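Local coordinates for protein endo-beta-1,4-mannanase (Alicyclobacillus acidocaldarius, PDB 4CD8) that hydrolyses beta-1,4-mannosidic linkages within mannan chains as a TIM-barrel glycoside hydrolase of family GH113, at residues E41-W46 against A313-A318; S78-A83 against T141-F146; E164-V169 against V189-A194; Y204-W209 against L255-R260; V219-E224 against E272-G277. One frame throughout, in Å; residues are numbered along the deposited sequence.

Interaction 1. Residues E41-W46 against A313-A318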
# COMPACT_ATOMS: atom_id res chain seq x y z
N GLU A 41 -3.02 0.52 -19.14
CA GLU A 41 -4.06 1.03 -20.03
C GLU A 41 -5.24 1.70 -19.29
O GLU A 41 -6.09 2.34 -19.93
CB GLU A 41 -4.58 -0.08 -20.93
CG GLU A 41 -3.51 -0.62 -21.88
CD GLU A 41 -4.05 -1.67 -22.83
OE1 GLU A 41 -5.08 -1.42 -23.45
OE2 GLU A 41 -3.47 -2.74 -22.95
N GLN A 42 -5.28 1.56 -17.97
CA GLN A 42 -6.25 2.22 -17.12
C GLN A 42 -5.80 3.65 -16.93
O GLN A 42 -4.63 3.95 -17.18
CB GLN A 42 -6.28 1.54 -15.77
CG GLN A 42 -6.71 0.07 -15.86
CD GLN A 42 -8.21 -0.09 -15.92
OE1 GLN A 42 -8.94 0.49 -15.12
NE2 GLN A 42 -8.67 -0.92 -16.84
N PRO A 43 -6.69 4.52 -16.46
CA PRO A 43 -6.34 5.96 -16.27
C PRO A 43 -5.56 6.20 -14.96
O PRO A 43 -5.96 6.98 -14.07
CB PRO A 43 -7.71 6.64 -16.27
CG PRO A 43 -8.64 5.60 -15.71
CD PRO A 43 -8.11 4.26 -16.16
N PHE A 44 -4.41 5.54 -14.88
CA PHE A 44 -3.56 5.59 -13.70
C PHE A 44 -2.25 6.27 -14.04
O PHE A 44 -1.69 6.05 -15.11
CB PHE A 44 -3.22 4.19 -13.20
CG PHE A 44 -4.40 3.34 -12.85
CD1 PHE A 44 -5.56 3.89 -12.35
CD2 PHE A 44 -4.31 1.97 -12.94
CE1 PHE A 44 -6.64 3.11 -12.01
CE2 PHE A 44 -5.38 1.17 -12.59
CZ PHE A 44 -6.54 1.74 -12.12
N ASN A 45 -1.79 7.11 -13.13
CA ASN A 45 -0.47 7.67 -13.25
C ASN A 45 0.58 7.04 -12.34
O ASN A 45 1.78 7.30 -12.50
CB ASN A 45 -0.56 9.19 -13.11
CG ASN A 45 -1.11 9.65 -11.78
OD1 ASN A 45 -1.53 8.88 -10.93
ND2 ASN A 45 -1.11 10.95 -11.60
N TRP A 46 0.15 6.18 -11.41
CA TRP A 46 1.03 5.53 -10.44
C TRP A 46 0.72 4.02 -10.35
O TRP A 46 -0.43 3.60 -10.43
CB TRP A 46 0.82 6.11 -9.04
CG TRP A 46 1.53 7.39 -8.75
CD1 TRP A 46 1.09 8.63 -9.01
CD2 TRP A 46 2.82 7.54 -8.13
NE1 TRP A 46 2.02 9.56 -8.62
CE2 TRP A 46 3.10 8.92 -8.07
CE3 TRP A 46 3.77 6.63 -7.64
CZ2 TRP A 46 4.27 9.41 -7.52
CZ3 TRP A 46 4.94 7.11 -7.09
CH2 TRP A 46 5.19 8.51 -7.04
N ALA A 313 -14.28 8.92 -12.43
CA ALA A 313 -13.65 9.81 -11.45
C ALA A 313 -12.23 10.25 -11.90
O ALA A 313 -11.91 11.46 -11.90
CB ALA A 313 -13.62 9.16 -10.08
N PHE A 314 -11.40 9.29 -12.33
CA PHE A 314 -9.98 9.57 -12.63
C PHE A 314 -9.74 10.36 -13.92
O PHE A 314 -8.80 11.18 -13.97
CB PHE A 314 -9.16 8.27 -12.68
CG PHE A 314 -8.80 7.71 -11.32
CD1 PHE A 314 -9.38 8.20 -10.14
CD2 PHE A 314 -7.93 6.63 -11.22
CE1 PHE A 314 -9.07 7.63 -8.91
CE2 PHE A 314 -7.62 6.08 -9.99
CZ PHE A 314 -8.19 6.57 -8.84
N SER A 315 -10.56 10.14 -14.93
CA SER A 315 -10.33 10.81 -16.22
C SER A 315 -10.66 12.30 -16.08
O SER A 315 -9.96 13.19 -16.61
CB SER A 315 -11.19 10.14 -17.29
OG SER A 315 -11.07 8.73 -17.20
N ALA A 316 -11.73 12.54 -15.32
CA ALA A 316 -12.17 13.88 -14.95
C ALA A 316 -11.19 14.61 -13.97
O ALA A 316 -10.99 15.86 -14.05
CB ALA A 316 -13.57 13.74 -14.36
N ILE A 317 -10.59 13.85 -13.05
CA ILE A 317 -9.54 14.41 -12.14
C ILE A 317 -8.38 14.98 -12.98
O ILE A 317 -7.89 16.13 -12.73
CB ILE A 317 -9.01 13.39 -11.09
N ALA A 318 -7.95 14.20 -13.98
CA ALA A 318 -7.03 14.65 -15.04
C ALA A 318 -6.88 13.52 -16.03
O ALA A 318 -6.54 12.41 -15.63
CB ALA A 318 -5.66 15.03 -14.48

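Interaction 2. Residues S78-A83 against T141-F146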
# COMPACT_ATOMS: atom_id res chain seq x y z
N SER A 78 12.84 -5.38 -12.94
CA SER A 78 12.12 -5.64 -14.17
C SER A 78 10.74 -4.99 -14.17
O SER A 78 10.31 -4.43 -15.19
CB SER A 78 11.98 -7.15 -14.43
OG SER A 78 13.25 -7.68 -14.70
N MET A 79 10.02 -5.12 -13.07
CA MET A 79 8.67 -4.55 -13.02
C MET A 79 8.74 -3.04 -12.99
O MET A 79 7.92 -2.37 -13.61
CB MET A 79 7.88 -5.07 -11.85
CG MET A 79 7.24 -6.42 -12.11
SD MET A 79 6.01 -6.41 -13.44
CE MET A 79 6.99 -7.24 -14.67
N ALA A 80 9.69 -2.50 -12.26
CA ALA A 80 9.81 -1.04 -12.25
C ALA A 80 10.14 -0.49 -13.64
O ALA A 80 9.62 0.57 -14.05
CB ALA A 80 10.84 -0.59 -11.25
N GLU A 81 11.03 -1.18 -14.34
CA GLU A 81 11.48 -0.70 -15.67
C GLU A 81 10.32 -0.75 -16.67
O GLU A 81 10.11 0.18 -17.47
CB GLU A 81 12.67 -1.54 -16.09
CG GLU A 81 13.20 -1.37 -17.48
CD GLU A 81 14.18 -2.49 -17.79
OE1 GLU A 81 15.15 -2.63 -17.01
OE2 GLU A 81 13.96 -3.26 -18.75
N LEU A 82 9.52 -1.81 -16.58
CA LEU A 82 8.35 -1.96 -17.42
C LEU A 82 7.31 -0.86 -17.10
O LEU A 82 6.79 -0.19 -17.99
CB LEU A 82 7.76 -3.36 -17.19
CG LEU A 82 6.46 -3.65 -17.96
CD1 LEU A 82 6.65 -3.46 -19.48
CD2 LEU A 82 5.96 -5.06 -17.66
N ALA A 83 7.03 -0.67 -15.82
CA ALA A 83 6.08 0.35 -15.41
C ALA A 83 6.54 1.71 -15.91
O ALA A 83 5.75 2.49 -16.46
CB ALA A 83 5.91 0.41 -13.91
N THR A 141 16.50 1.97 -9.20
CA THR A 141 15.47 1.67 -10.20
C THR A 141 14.61 2.90 -10.53
O THR A 141 13.69 2.84 -11.32
CB THR A 141 14.58 0.49 -9.77
OG1 THR A 141 13.94 0.80 -8.53
CG2 THR A 141 15.45 -0.80 -9.66
N GLY A 142 14.93 4.03 -9.90
CA GLY A 142 14.26 5.28 -10.21
C GLY A 142 12.83 5.38 -9.70
O GLY A 142 12.00 6.14 -10.24
N CYS A 143 12.51 4.63 -8.66
CA CYS A 143 11.17 4.69 -8.13
C CYS A 143 10.95 6.05 -7.48
O CYS A 143 11.73 6.49 -6.66
CB CYS A 143 10.93 3.57 -7.11
SG CYS A 143 10.87 1.91 -7.78
N GLU A 144 9.83 6.66 -7.85
CA GLU A 144 9.46 8.02 -7.45
C GLU A 144 8.96 8.11 -6.00
O GLU A 144 8.91 9.16 -5.39
CB GLU A 144 8.41 8.54 -8.40
CG GLU A 144 8.94 8.79 -9.81
CD GLU A 144 8.92 7.62 -10.76
OE1 GLU A 144 8.71 6.44 -10.33
OE2 GLU A 144 9.17 7.88 -11.96
N MET A 145 8.56 6.99 -5.42
CA MET A 145 8.17 6.96 -4.01
C MET A 145 8.60 5.64 -3.37
O MET A 145 8.73 4.63 -4.06
CB MET A 145 6.64 7.11 -3.85
CG MET A 145 6.15 7.41 -2.45
SD MET A 145 4.35 7.54 -2.36
CE MET A 145 3.91 8.83 -3.50
N PHE A 146 8.78 5.70 -2.06
CA PHE A 146 9.13 4.57 -1.22
C PHE A 146 8.25 4.63 0.01
O PHE A 146 8.11 5.65 0.67
CB PHE A 146 10.60 4.61 -0.80
CG PHE A 146 11.01 3.39 -0.02
CD1 PHE A 146 11.29 2.21 -0.68
CD2 PHE A 146 11.12 3.40 1.37
CE1 PHE A 146 11.67 1.05 0.02
CE2 PHE A 146 11.54 2.24 2.07
CZ PHE A 146 11.79 1.07 1.37

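Interaction 3. Residues E164-V169 against V189-A194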
# COMPACT_ATOMS: atom_id res chain seq x y z
N GLU A 164 14.88 6.49 13.52
CA GLU A 164 16.13 5.84 13.06
C GLU A 164 15.95 5.13 11.72
O GLU A 164 16.78 5.25 10.82
CB GLU A 164 16.68 4.83 14.08
CG GLU A 164 17.04 5.47 15.41
CD GLU A 164 17.47 4.47 16.46
OE1 GLU A 164 17.13 3.26 16.40
OE2 GLU A 164 18.19 4.91 17.35
N THR A 165 14.86 4.37 11.59
CA THR A 165 14.65 3.62 10.36
C THR A 165 14.49 4.58 9.15
O THR A 165 15.05 4.37 8.09
CB THR A 165 13.39 2.78 10.54
OG1 THR A 165 13.63 1.86 11.61
CG2 THR A 165 12.97 2.09 9.23
N ILE A 166 13.71 5.62 9.36
CA ILE A 166 13.45 6.62 8.31
C ILE A 166 14.72 7.37 7.94
O ILE A 166 15.00 7.54 6.76
CB ILE A 166 12.30 7.56 8.71
CG1 ILE A 166 10.96 6.77 8.79
CG2 ILE A 166 12.20 8.71 7.70
CD1 ILE A 166 9.86 7.50 9.54
N ALA A 167 15.51 7.73 8.95
CA ALA A 167 16.75 8.43 8.68
C ALA A 167 17.66 7.56 7.82
O ALA A 167 18.30 8.02 6.91
CB ALA A 167 17.42 8.80 9.98
N ARG A 168 17.70 6.27 8.11
CA ARG A 168 18.55 5.39 7.32
C ARG A 168 18.03 5.28 5.89
O ARG A 168 18.80 5.30 4.93
CB ARG A 168 18.65 4.03 7.97
CG ARG A 168 19.52 3.05 7.21
CD ARG A 168 19.64 1.80 8.05
NE ARG A 168 20.43 0.79 7.41
CZ ARG A 168 20.52 -0.50 7.81
NH1 ARG A 168 19.86 -0.91 8.85
NH2 ARG A 168 21.31 -1.37 7.11
N VAL A 169 16.71 5.12 5.72
CA VAL A 169 16.14 5.18 4.40
C VAL A 169 16.52 6.45 3.61
O VAL A 169 16.85 6.38 2.44
CB VAL A 169 14.58 5.06 4.47
CG1 VAL A 169 13.90 5.48 3.18
CG2 VAL A 169 14.17 3.63 4.81
N VAL A 189 -0.43 8.67 14.80
CA VAL A 189 0.98 8.52 14.48
C VAL A 189 1.71 9.82 14.85
O VAL A 189 1.22 10.93 14.55
CB VAL A 189 1.15 8.23 12.99
CG1 VAL A 189 2.62 8.38 12.53
CG2 VAL A 189 0.66 6.84 12.67
N ARG A 190 2.85 9.68 15.51
CA ARG A 190 3.56 10.82 16.05
C ARG A 190 4.82 11.21 15.29
O ARG A 190 5.51 12.15 15.71
CB ARG A 190 3.90 10.56 17.52
CG ARG A 190 2.71 10.29 18.42
CD ARG A 190 1.72 11.43 18.49
NE ARG A 190 2.31 12.64 19.08
CZ ARG A 190 2.29 12.90 20.39
NH1 ARG A 190 1.74 12.03 21.24
NH2 ARG A 190 2.83 14.04 20.87
N PHE A 191 5.11 10.53 14.18
CA PHE A 191 6.32 10.81 13.40
C PHE A 191 6.03 11.24 11.95
O PHE A 191 6.88 11.11 11.09
CB PHE A 191 7.29 9.62 13.48
CG PHE A 191 6.68 8.30 13.07
CD1 PHE A 191 6.65 7.93 11.74
CD2 PHE A 191 6.21 7.41 14.03
CE1 PHE A 191 6.13 6.71 11.34
CE2 PHE A 191 5.67 6.15 13.64
CZ PHE A 191 5.61 5.83 12.30
N TRP A 192 4.84 11.83 11.70
CA TRP A 192 4.52 12.28 10.35
C TRP A 192 5.50 13.36 9.85
O TRP A 192 5.71 13.48 8.66
CB TRP A 192 3.10 12.84 10.23
CG TRP A 192 1.97 11.84 10.36
CD1 TRP A 192 0.92 11.96 11.18
CD2 TRP A 192 1.77 10.60 9.60
NE1 TRP A 192 0.04 10.88 10.99
CE2 TRP A 192 0.54 10.07 10.02
CE3 TRP A 192 2.47 9.97 8.58
CZ2 TRP A 192 0.05 8.87 9.51
CZ3 TRP A 192 2.00 8.77 8.09
CH2 TRP A 192 0.79 8.23 8.55
N ASP A 193 6.07 14.14 10.76
CA ASP A 193 7.08 15.10 10.33
C ASP A 193 8.31 14.49 9.65
O ASP A 193 9.02 15.16 8.90
CB ASP A 193 7.52 15.94 11.53
CG ASP A 193 8.15 15.10 12.62
OD1 ASP A 193 7.41 14.36 13.29
OD2 ASP A 193 9.37 15.11 12.81
N ALA A 194 8.56 13.20 9.85
CA ALA A 194 9.70 12.53 9.28
C ALA A 194 9.45 12.02 7.88
O ALA A 194 10.36 11.55 7.25
CB ALA A 194 10.18 11.40 10.19

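Interaction 4. Residues Y204-W209 against L255-R260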
# COMPACT_ATOMS: atom_id res chain seq x y z
N TYR A 204 -12.50 2.36 5.00
CA TYR A 204 -13.63 2.85 5.76
C TYR A 204 -14.90 2.22 5.17
O TYR A 204 -15.06 2.22 3.94
CB TYR A 204 -13.67 4.39 5.73
CG TYR A 204 -12.48 4.98 6.45
CD1 TYR A 204 -12.36 4.88 7.82
CD2 TYR A 204 -11.44 5.59 5.74
CE1 TYR A 204 -11.25 5.39 8.51
CE2 TYR A 204 -10.33 6.11 6.41
CZ TYR A 204 -10.24 5.99 7.78
OH TYR A 204 -9.17 6.48 8.49
N PRO A 205 -15.77 1.67 6.05
CA PRO A 205 -17.04 1.16 5.56
C PRO A 205 -17.80 2.27 4.84
O PRO A 205 -17.62 3.46 5.16
CB PRO A 205 -17.76 0.74 6.85
CG PRO A 205 -16.68 0.39 7.81
CD PRO A 205 -15.59 1.39 7.49
N ILE A 206 -18.64 1.88 3.88
CA ILE A 206 -19.44 2.82 3.10
C ILE A 206 -20.07 3.92 4.00
O ILE A 206 -19.99 5.11 3.69
CB ILE A 206 -20.53 2.07 2.29
CG1 ILE A 206 -19.88 1.29 1.14
CG2 ILE A 206 -21.61 3.04 1.77
CD1 ILE A 206 -20.73 0.17 0.57
N ASP A 207 -20.67 3.50 5.11
CA ASP A 207 -21.42 4.38 6.01
C ASP A 207 -20.57 5.40 6.78
O ASP A 207 -21.13 6.36 7.35
CB ASP A 207 -22.19 3.55 7.06
N ARG A 208 -19.26 5.21 6.78
CA ARG A 208 -18.35 5.92 7.66
C ARG A 208 -17.59 7.04 6.93
O ARG A 208 -16.97 7.90 7.57
CB ARG A 208 -17.38 4.91 8.27
N TRP A 209 -17.65 7.06 5.60
CA TRP A 209 -16.82 7.97 4.81
C TRP A 209 -17.06 9.42 5.14
O TRP A 209 -16.13 10.14 5.52
CB TRP A 209 -16.98 7.72 3.30
CG TRP A 209 -16.11 6.61 2.82
CD1 TRP A 209 -16.46 5.29 2.63
CD2 TRP A 209 -14.69 6.70 2.54
NE1 TRP A 209 -15.35 4.57 2.23
CE2 TRP A 209 -14.25 5.40 2.17
CE3 TRP A 209 -13.77 7.74 2.53
CZ2 TRP A 209 -12.94 5.14 1.82
CZ3 TRP A 209 -12.49 7.48 2.20
CH2 TRP A 209 -12.05 6.19 1.86
N LEU A 255 -20.59 -7.78 -7.79
CA LEU A 255 -19.86 -6.73 -8.47
C LEU A 255 -20.40 -5.36 -8.06
O LEU A 255 -19.60 -4.40 -7.83
CB LEU A 255 -19.92 -6.95 -10.00
CG LEU A 255 -18.78 -7.76 -10.65
CD1 LEU A 255 -18.50 -9.11 -9.97
CD2 LEU A 255 -19.06 -7.96 -12.14
N ASP A 256 -21.73 -5.28 -7.88
CA ASP A 256 -22.38 -4.01 -7.55
C ASP A 256 -21.93 -3.46 -6.18
O ASP A 256 -21.90 -2.25 -5.99
CB ASP A 256 -23.91 -4.13 -7.60
CG ASP A 256 -24.45 -4.32 -9.03
OD1 ASP A 256 -23.65 -4.25 -10.00
OD2 ASP A 256 -25.66 -4.53 -9.15
N GLU A 257 -21.59 -4.35 -5.25
CA GLU A 257 -21.18 -3.94 -3.89
C GLU A 257 -19.86 -3.18 -3.96
O GLU A 257 -19.69 -2.14 -3.31
CB GLU A 257 -21.05 -5.17 -2.98
CG GLU A 257 -20.60 -4.92 -1.53
CD GLU A 257 -21.62 -4.22 -0.64
OE1 GLU A 257 -22.70 -3.80 -1.12
OE2 GLU A 257 -21.31 -4.08 0.59
N GLN A 258 -18.93 -3.71 -4.74
CA GLN A 258 -17.64 -3.04 -4.96
C GLN A 258 -17.88 -1.67 -5.59
O GLN A 258 -17.27 -0.69 -5.20
CB GLN A 258 -16.76 -3.89 -5.86
CG GLN A 258 -15.39 -3.30 -6.13
CD GLN A 258 -14.60 -4.18 -7.08
OE1 GLN A 258 -14.93 -4.26 -8.25
NE2 GLN A 258 -13.55 -4.83 -6.57
N ALA A 259 -18.79 -1.59 -6.57
CA ALA A 259 -19.11 -0.30 -7.19
C ALA A 259 -19.67 0.71 -6.16
O ALA A 259 -19.25 1.88 -6.15
CB ALA A 259 -20.08 -0.46 -8.35
N ARG A 260 -20.58 0.23 -5.30
CA ARG A 260 -21.20 1.08 -4.26
C ARG A 260 -20.11 1.63 -3.33
O ARG A 260 -20.15 2.80 -2.95
CB ARG A 260 -22.27 0.33 -3.44
CG ARG A 260 -23.59 0.07 -4.17
CD ARG A 260 -24.62 -0.63 -3.28
NE ARG A 260 -24.40 -2.08 -3.07
CZ ARG A 260 -24.87 -3.07 -3.86
NH1 ARG A 260 -25.56 -2.80 -4.98
NH2 ARG A 260 -24.61 -4.33 -3.56

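Interaction 5. Residues V219-E224 against E272-G277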
# COMPACT_ATOMS: atom_id res chain seq x y z
N VAL A 219 -6.02 16.20 10.20
CA VAL A 219 -4.70 15.60 10.33
C VAL A 219 -3.74 16.20 9.30
O VAL A 219 -2.62 16.61 9.65
CB VAL A 219 -4.77 14.07 10.13
CG1 VAL A 219 -3.37 13.47 9.95
CG2 VAL A 219 -5.46 13.40 11.32
N ALA A 220 -4.16 16.29 8.05
CA ALA A 220 -3.30 16.91 7.03
C ALA A 220 -2.95 18.35 7.42
O ALA A 220 -1.79 18.76 7.36
CB ALA A 220 -4.00 16.88 5.69
N GLU A 221 -3.96 19.10 7.83
CA GLU A 221 -3.74 20.51 8.13
C GLU A 221 -2.89 20.67 9.39
O GLU A 221 -1.94 21.49 9.42
CB GLU A 221 -5.09 21.20 8.15
CG GLU A 221 -5.65 21.26 6.71
CD GLU A 221 -7.03 21.93 6.56
OE1 GLU A 221 -7.77 22.05 7.57
OE2 GLU A 221 -7.40 22.31 5.41
N ALA A 222 -3.13 19.83 10.40
CA ALA A 222 -2.36 19.86 11.64
C ALA A 222 -0.89 19.62 11.43
O ALA A 222 -0.06 20.28 12.06
CB ALA A 222 -2.92 18.85 12.66
N HIS A 223 -0.56 18.68 10.55
CA HIS A 223 0.81 18.29 10.30
C HIS A 223 1.43 19.03 9.13
O HIS A 223 2.61 18.84 8.84
CB HIS A 223 0.89 16.77 10.08
CG HIS A 223 0.49 16.00 11.30
ND1 HIS A 223 1.37 15.74 12.33
CD2 HIS A 223 -0.69 15.48 11.69
CE1 HIS A 223 0.74 15.11 13.30
NE2 HIS A 223 -0.50 14.90 12.92
N GLU A 224 0.63 19.84 8.44
CA GLU A 224 1.07 20.61 7.26
C GLU A 224 1.74 19.69 6.23
O GLU A 224 2.84 19.94 5.76
CB GLU A 224 1.97 21.77 7.69
CG GLU A 224 1.37 22.56 8.84
CD GLU A 224 2.02 23.90 9.08
OE1 GLU A 224 3.21 23.90 9.43
OE2 GLU A 224 1.33 24.93 8.95
N GLU A 272 -10.05 19.22 -2.43
CA GLU A 272 -9.28 20.17 -1.62
C GLU A 272 -7.81 19.83 -1.69
O GLU A 272 -7.44 18.66 -1.80
CB GLU A 272 -9.79 20.16 -0.19
CG GLU A 272 -11.20 20.72 -0.11
CD GLU A 272 -11.85 20.58 1.24
OE1 GLU A 272 -11.20 20.13 2.20
OE2 GLU A 272 -13.03 20.93 1.34
N PRO A 273 -6.94 20.86 -1.62
CA PRO A 273 -5.49 20.64 -1.87
C PRO A 273 -4.74 19.68 -0.92
O PRO A 273 -3.69 19.16 -1.29
CB PRO A 273 -4.88 22.05 -1.83
CG PRO A 273 -5.96 22.97 -1.28
CD PRO A 273 -7.29 22.30 -1.52
N TRP A 274 -5.26 19.50 0.29
CA TRP A 274 -4.63 18.61 1.28
C TRP A 274 -4.72 17.13 0.93
O TRP A 274 -3.95 16.32 1.45
CB TRP A 274 -5.24 18.83 2.68
CG TRP A 274 -6.69 18.50 2.76
CD1 TRP A 274 -7.72 19.37 2.58
CD2 TRP A 274 -7.28 17.21 2.99
NE1 TRP A 274 -8.91 18.72 2.69
CE2 TRP A 274 -8.68 17.40 2.95
CE3 TRP A 274 -6.77 15.93 3.24
CZ2 TRP A 274 -9.57 16.35 3.11
CZ3 TRP A 274 -7.67 14.89 3.43
CH2 TRP A 274 -9.05 15.10 3.36
N PHE A 275 -5.66 16.80 0.05
CA PHE A 275 -5.86 15.40 -0.33
C PHE A 275 -5.20 15.12 -1.69
O PHE A 275 -5.50 15.77 -2.70
CB PHE A 275 -7.33 15.09 -0.40
CG PHE A 275 -7.61 13.67 -0.81
CD1 PHE A 275 -7.07 12.64 -0.10
CD2 PHE A 275 -8.40 13.39 -1.91
CE1 PHE A 275 -7.33 11.32 -0.47
CE2 PHE A 275 -8.68 12.09 -2.26
CZ PHE A 275 -8.12 11.05 -1.54
N LYS A 276 -4.31 14.15 -1.70
CA LYS A 276 -3.50 13.88 -2.87
C LYS A 276 -3.78 12.54 -3.55
O LYS A 276 -3.11 12.19 -4.48
CB LYS A 276 -2.03 14.01 -2.52
CG LYS A 276 -1.60 15.47 -2.44
CD LYS A 276 -1.51 16.11 -3.81
CE LYS A 276 -0.86 17.47 -3.67
NZ LYS A 276 -0.95 18.25 -4.93
N GLY A 277 -4.88 11.88 -3.17
CA GLY A 277 -5.45 10.86 -4.04
C GLY A 277 -5.39 9.44 -3.56
O GLY A 277 -5.38 9.16 -2.35

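Interaction 1. Residues E41-W46 against A313-A318
Phe44 and Phe314 meet edge to edge, each ring presenting its rim near the plane of the other, with Phe44 CE1 3.7 Å from Phe314 CE2. Beside them Pro43 O comes obliquely to within 3.5 Å of Phe314 CD2, and Pro43 CG lies 4.1 Å from Phe314 CB, the two side chains crossing at about a right angle. At the margin Ser315 OG reaches 4.1 Å from Pro43 CB while its hydrogen bond goes back to Ala311 O. The CB of Phe44 points away from the helix; with CG anti to its carbonyl carbon (chi1 -58°) the ring still comes back to Phe314. Gln42 CB sits 3.3 Å above the Phe44 ring plane, and an inverse gamma turn centred on Pro43 shapes the loop. Further out, Arg14 NH1 donates to Pro43 O, and Asn45 bonds Phe12 O and Arg14 N. Were Phe314 an alanine, a gap would probably open beside the rim of Phe44, leaving Pro43 O without its aromatic neighbour. The arrangement belongs to a TIM barrel: the last helix, 305-317, packs on the loop leading from helix 30-40 into strand 46-55, beside the strands 13-18 and 275-283 that close the barrel.

Interaction 2. Residues S78-A83 against T141-F146
Thr141 and Ala80 touch methine to methyl, Thr141 CB standing 4.2 Å from Ala80 CB. Beyond CB the threonine divides. Its CG2, anti to the carbonyl carbon and beside the backbone N, is the more distant branch, 4.9 Å from Ala80 CB. Its OG1 lies between N and the carbonyl carbon (chi1 59°), a position from which it bonds Val137 O one turn back in helix 120-140, with a weak bond to Ala138 O besides. While bonding back into its own helix end, OG1 still lies 4.4 Å from Ala80 CB. Two residues on, Cys143 SG comes to 4.3 Å from the same Ala80 CB, so the methyl is met by both Thr141 and Cys143; Val90 and Ala138 also touch the Cys143 side chain. Gly142, between them, has positive phi (72°) and ends helix 120-140 in a Schellman motif, turning the chain toward strand 145-150. Glu144 OE1 then accepts from His84 NE2 and Val90 N, tying this turn to the end of helix 73-85 and the start of strand 89-98. This small, mostly buried contact is of the kind repeated round a TIM barrel, where an outer helix packs against the turn through which the next helix hands over to its strand.

Interaction 3. Residues E164-V169 against V189-A194
Ile166 reaches from helix 159-172 of the TIM barrel to Phe191 and Ala194, in the connection between strands 176-182 and 197-201 where a barrel helix might be expected and a short 3-10 turn, 192-194, stands instead. The contact proper is apolar. Ile166 CD1 ends 3.9 Å from Phe191 CD1, meeting that ring obliquely, and 4.0 Å from Ala194 CB; an extended tail (chi2 164°) carries the methyl that far. Its other branch, CG2, approaches the backbone, 3.4 Å from Ala194 O, an oxygen that accepts a hydrogen bond from Arg170 NH2. Aromatic neighbours flank Phe191: Trp162 stacks on it and Tyr179 meets it edge to face. Charge adds one tie between the same two parts of the fold, a salt bridge from Asp193 OD2 to Arg163 NH1. Backbone bonding shapes the turn, Ala194 N donating to Phe191 O at 3.0 Å, which keeps both partners of Ile166 close together. The CB of Trp192 points away from helix 159-172, and its NE1 bonds Glu186 O. Between the two aromatic residues lies Val189, whose CG1 sits over the centres of both rings, 3.8 Å above the plane of Phe191 and 3.6 Å above that of Trp192.

Interaction 4. Residues Y204-W209 against L255-R260
Glu257 OE1 is gripped twice by Arg260, one turn further along helix 255-268 of the TIM barrel: Arg260 NE and Arg260 NH2 each stand 3.1 Å from it. The guanidinium comes side-on with both nitrogens on this one atom, NE nearly in line with the C-O bond and NH2 at the anti lone pair, and the oxygen lies only 6° out of the guanidinium plane. Both bonds bend somewhat, with N-H...O angles of 152° for NE and 147° for NH2. The second oxygen, Glu257 OE2, accepts from Gly241 N, so both oxygens of the carboxylate are held and its rotation is probably restricted. Beside this pair Ile206, from the loop between strand 197-201 and helix 209-223, rests its CD1 on the Arg260 backbone and on the other carboxylate oxygen, 4.2 Å from Arg260 C and 4.3 Å from Glu257 OE2. Gly241 also shares a backbone hydrogen bond with Ile206, which ties the loop to the residue that Glu257 holds. Pro205 touches Trp245, a residue of the inhibitor pocket, although this surface contact itself is set back from the site. Near Ile206 in the chain, Trp209 packs on helix 255-268 through Phe261, Met265 and Ala268; Ile206 CA lies at the edge of its indole, and Tyr204 CB sits 3.7 Å above the ring plane, toward its rim.

Interaction 5. Residues V219-E224 against E272-G277
Ala220 packs against Trp274 where helix 209-223 of the TIM barrel covers the turn leading into strand 275-283. This is the close, buried half: Ala220 CB lies 3.8 Å from both Trp274 CB and Trp274 CE3, approaching the indole obliquely. Glu221 forms the looser, exposed half, its extended chain bringing OE2 no nearer than 4.1 Å to Trp274 CD1, with the carboxylate turned 71° from the ring plane. Trp274 CG lies between N and the carbonyl carbon (chi1 63°), which folds the indole back toward Glu272 across a type I turn. There Trp274 NE1 donates to the anti lone pair of Glu272 OE1 at 2.7 Å, nearly straight at 167°, and Arg217 NH1 makes a salt bridge to the same oxygen. A leucine in place of Trp274 would probably leave Glu272 OE1 without its indole donor, with the Arg217 salt bridge still in place, and the side of Ala220 less well covered. Phe275 CB rests 3.7 Å above one face of the Trp274 indole, toward its rim.

All five contacts lie in the outer layer of one TIM barrel, their centres 15 to 19 Å from the centre of the chain. Interactions 1 and 2 touch through Trp46 CH2, 3.5 Å from Glu144 CB. Interaction 2 meets interaction 3 where Phe146 CD2 lies 3.9 Å from Val169 CG1, and interaction 3 meets interaction 5 where Trp192 CD1 lies 3.7 Å from His223 NE2. Interactions 4 and 5 do not touch, their nearest atoms being about 7 Å apart, yet their segments alternate along the chain. Interaction 4 lies on the opposite side of the chain's centre from interactions 2 and 3; its Glu257 side chain is about 14 Å from the bound mannoimidazole-type inhibitor.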